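Local coordinates for putative transcriptional regulator protein, LacI family (Rhizobium etli, PDB 3MIZ) that probably acts as a DNA-binding transcriptional repressor of the LacI family, with a periplasmic-binding-protein-like domain, at residues F16-D21 against K45-A50. Numbering follows the deposited sequence.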
loop_
_atom_site.group_PDB
_atom_site.type_symbol
_atom_site.label_atom_id
_atom_site.label_comp_id
_atom_site.label_asym_id
_atom_site.label_seq_id
_atom_site.Cartn_x
_atom_site.Cartn_y
_atom_site.Cartn_z
ATOM N N PHE A 16 10.900 -18.453 -11.129
ATOM C CA PHE A 16 9.443 -18.522 -11.121
ATOM C C PHE A 16 8.977 -17.164 -11.619
ATOM O O PHE A 16 9.592 -16.145 -11.314
ATOM C CB PHE A 16 8.885 -18.723 -9.704
ATOM C CG PHE A 16 9.017 -20.122 -9.168
ATOM C CD1 PHE A 16 9.604 -21.133 -9.916
ATOM C CD2 PHE A 16 8.553 -20.420 -7.894
ATOM C CE1 PHE A 16 9.726 -22.423 -9.399
ATOM C CE2 PHE A 16 8.667 -21.698 -7.368
ATOM C CZ PHE A 16 9.257 -22.705 -8.122
ATOM N N GLY A 17 7.904 -17.156 -12.395
ATOM C CA GLY A 17 7.378 -15.906 -12.888
ATOM C C GLY A 17 6.048 -15.663 -12.208
ATOM O O GLY A 17 5.270 -16.591 -12.012
ATOM N N ILE A 18 5.796 -14.424 -11.819
ATOM C CA ILE A 18 4.524 -14.077 -11.191
ATOM C C ILE A 18 3.752 -13.227 -12.180
ATOM O O ILE A 18 4.251 -12.207 -12.650
ATOM C CB ILE A 18 4.705 -13.216 -9.926
ATOM C CG1 ILE A 18 5.453 -13.997 -8.849
ATOM C CG2 ILE A 18 3.317 -12.772 -9.402
ATOM C CD1 ILE A 18 5.662 -13.187 -7.560
ATOM N N ILE A 19 2.544 -13.649 -12.518
ATOM C CA ILE A 19 1.737 -12.851 -13.423
ATOM C C ILE A 19 0.648 -12.271 -12.542
ATOM O O ILE A 19 -0.178 -13.001 -12.003
ATOM C CB ILE A 19 1.123 -13.705 -14.556
ATOM C CG1 ILE A 19 2.246 -14.243 -15.450
ATOM C CG2 ILE A 19 0.124 -12.864 -15.368
ATOM C CD1 ILE A 19 1.770 -15.035 -16.648
ATOM N N THR A 20 0.677 -10.959 -12.357
ATOM C CA THR A 20 -0.329 -10.320 -11.535
ATOM C C THR A 20 -1.153 -9.358 -12.368
ATOM O O THR A 20 -0.746 -8.979 -13.458
ATOM C CB THR A 20 0.298 -9.546 -10.390
ATOM O OG1 THR A 20 -0.746 -9.029 -9.561
ATOM C CG2 THR A 20 1.151 -8.392 -10.924
ATOM N N ASP A 21 -2.308 -8.953 -11.850
ATOM C CA ASP A 21 -3.160 -8.036 -12.589
ATOM C C ASP A 21 -3.057 -6.551 -12.240
ATOM O O ASP A 21 -2.573 -5.759 -13.048
ATOM C CB ASP A 21 -4.636 -8.479 -12.514
ATOM C CG ASP A 21 -5.114 -8.775 -11.089
ATOM O OD1 ASP A 21 -4.386 -8.486 -10.115
ATOM O OD2 ASP A 21 -6.243 -9.298 -10.950
ATOM N N LYS A 45 15.560 -19.938 -5.653
ATOM C CA LYS A 45 14.963 -19.502 -6.903
ATOM C C LYS A 45 14.808 -17.997 -7.008
ATOM O O LYS A 45 14.776 -17.288 -6.004
ATOM C CB LYS A 45 13.630 -20.220 -7.104
ATOM C CG LYS A 45 13.862 -21.720 -7.331
ATOM C CD LYS A 45 12.648 -22.555 -7.065
ATOM C CE LYS A 45 13.052 -23.998 -6.774
ATOM N NZ LYS A 45 13.889 -24.614 -7.845
ATOM N N THR A 46 14.759 -17.514 -8.241
ATOM C CA THR A 46 14.605 -16.096 -8.509
ATOM C C THR A 46 13.172 -15.873 -8.960
ATOM O O THR A 46 12.539 -16.774 -9.521
ATOM C CB THR A 46 15.578 -15.641 -9.595
ATOM O OG1 THR A 46 15.422 -16.471 -10.751
ATOM C CG2 THR A 46 17.009 -15.753 -9.097
ATOM N N ILE A 47 12.672 -14.667 -8.723
ATOM C CA ILE A 47 11.298 -14.322 -9.061
ATOM C C ILE A 47 11.250 -13.112 -9.989
ATOM O O ILE A 47 11.895 -12.095 -9.725
ATOM C CB ILE A 47 10.490 -13.990 -7.768
ATOM C CG1 ILE A 47 10.500 -15.186 -6.809
ATOM C CG2 ILE A 47 9.059 -13.594 -8.116
ATOM C CD1 ILE A 47 9.848 -16.448 -7.357
ATOM N N LEU A 48 10.501 -13.243 -11.084
ATOM C CA LEU A 48 10.312 -12.162 -12.043
ATOM C C LEU A 48 8.819 -11.874 -12.065
ATOM O O LEU A 48 8.007 -12.790 -12.217
ATOM C CB LEU A 48 10.769 -12.571 -13.442
ATOM C CG LEU A 48 12.271 -12.512 -13.727
ATOM C CD1 LEU A 48 12.551 -13.001 -15.154
ATOM C CD2 LEU A 48 12.754 -11.074 -13.550
ATOM N N ILE A 49 8.463 -10.603 -11.919
ATOM C CA ILE A 49 7.063 -10.195 -11.900
ATOM C C ILE A 49 6.632 -9.423 -13.158
ATOM O O ILE A 49 7.364 -8.566 -13.647
ATOM C CB ILE A 49 6.792 -9.299 -10.666
ATOM C CG1 ILE A 49 7.229 -10.018 -9.386
ATOM C CG2 ILE A 49 5.319 -8.934 -10.601
ATOM C CD1 ILE A 49 7.090 -9.140 -8.131
ATOM N N ALA A 50 5.440 -9.742 -13.669
ATOM C CA ALA A 50 4.870 -9.064 -14.836
ATOM C C ALA A 50 3.414 -8.729 -14.504
ATOM O O ALA A 50 2.698 -9.565 -13.967
ATOM C CB ALA A 50 4.937 -9.964 -16.067
#
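Phe16 and Ile47 meet through CB of the phenylalanine and CD1 of the isoleucine, 3.4 Å apart. Ile47 turns its ethyl arm back beside the backbone N (chi1 -59°, chi2 -62°), which brings CD1 up to the neighbouring strand, while its other branch, CG2, presses on Ile18 CD1 at a tight 3.5 Å. Ile18 and Ile49 run side by side, Ile18 CD1 resting 4.0 Å from Ile49 CG1. At the entry of the strands the aliphatic part of Lys45 crosses the far end of the Phe16 ring, CD lying 3.6 Å from CZ; helix 253-268 covers the ring through Leu264 and Ile268. With an alanine here the ring is gone, and a gap would probably open between Lys45 CD and that helix. Five nearly straight backbone bonds join the parallel strands, from Phe16 N to Thr46 O (2.8 Å) through to Thr20 N to Ala50 O (2.9 Å). Helix 30-42 covers Ile47 and Ile49, completing a right-handed beta-alpha-beta crossover; across the sheet, Ile19 and Ala50 pack on Ile62 of helix 56-68. Strand 73-78 bonds the other edge of 15-20, while the Ile49 backbone hydrogen-bonds to the second subunit and Leu48 packs on Phe66 of that subunit. Backbone groups paired between 16-20 and 46-50 thus spend their polarity on each other, the outer edge of 46-51 also serves the dimer, and hydrocarbon faces bind helices, as in Rossmann-like subdomains of periplasmic-binding-protein folds.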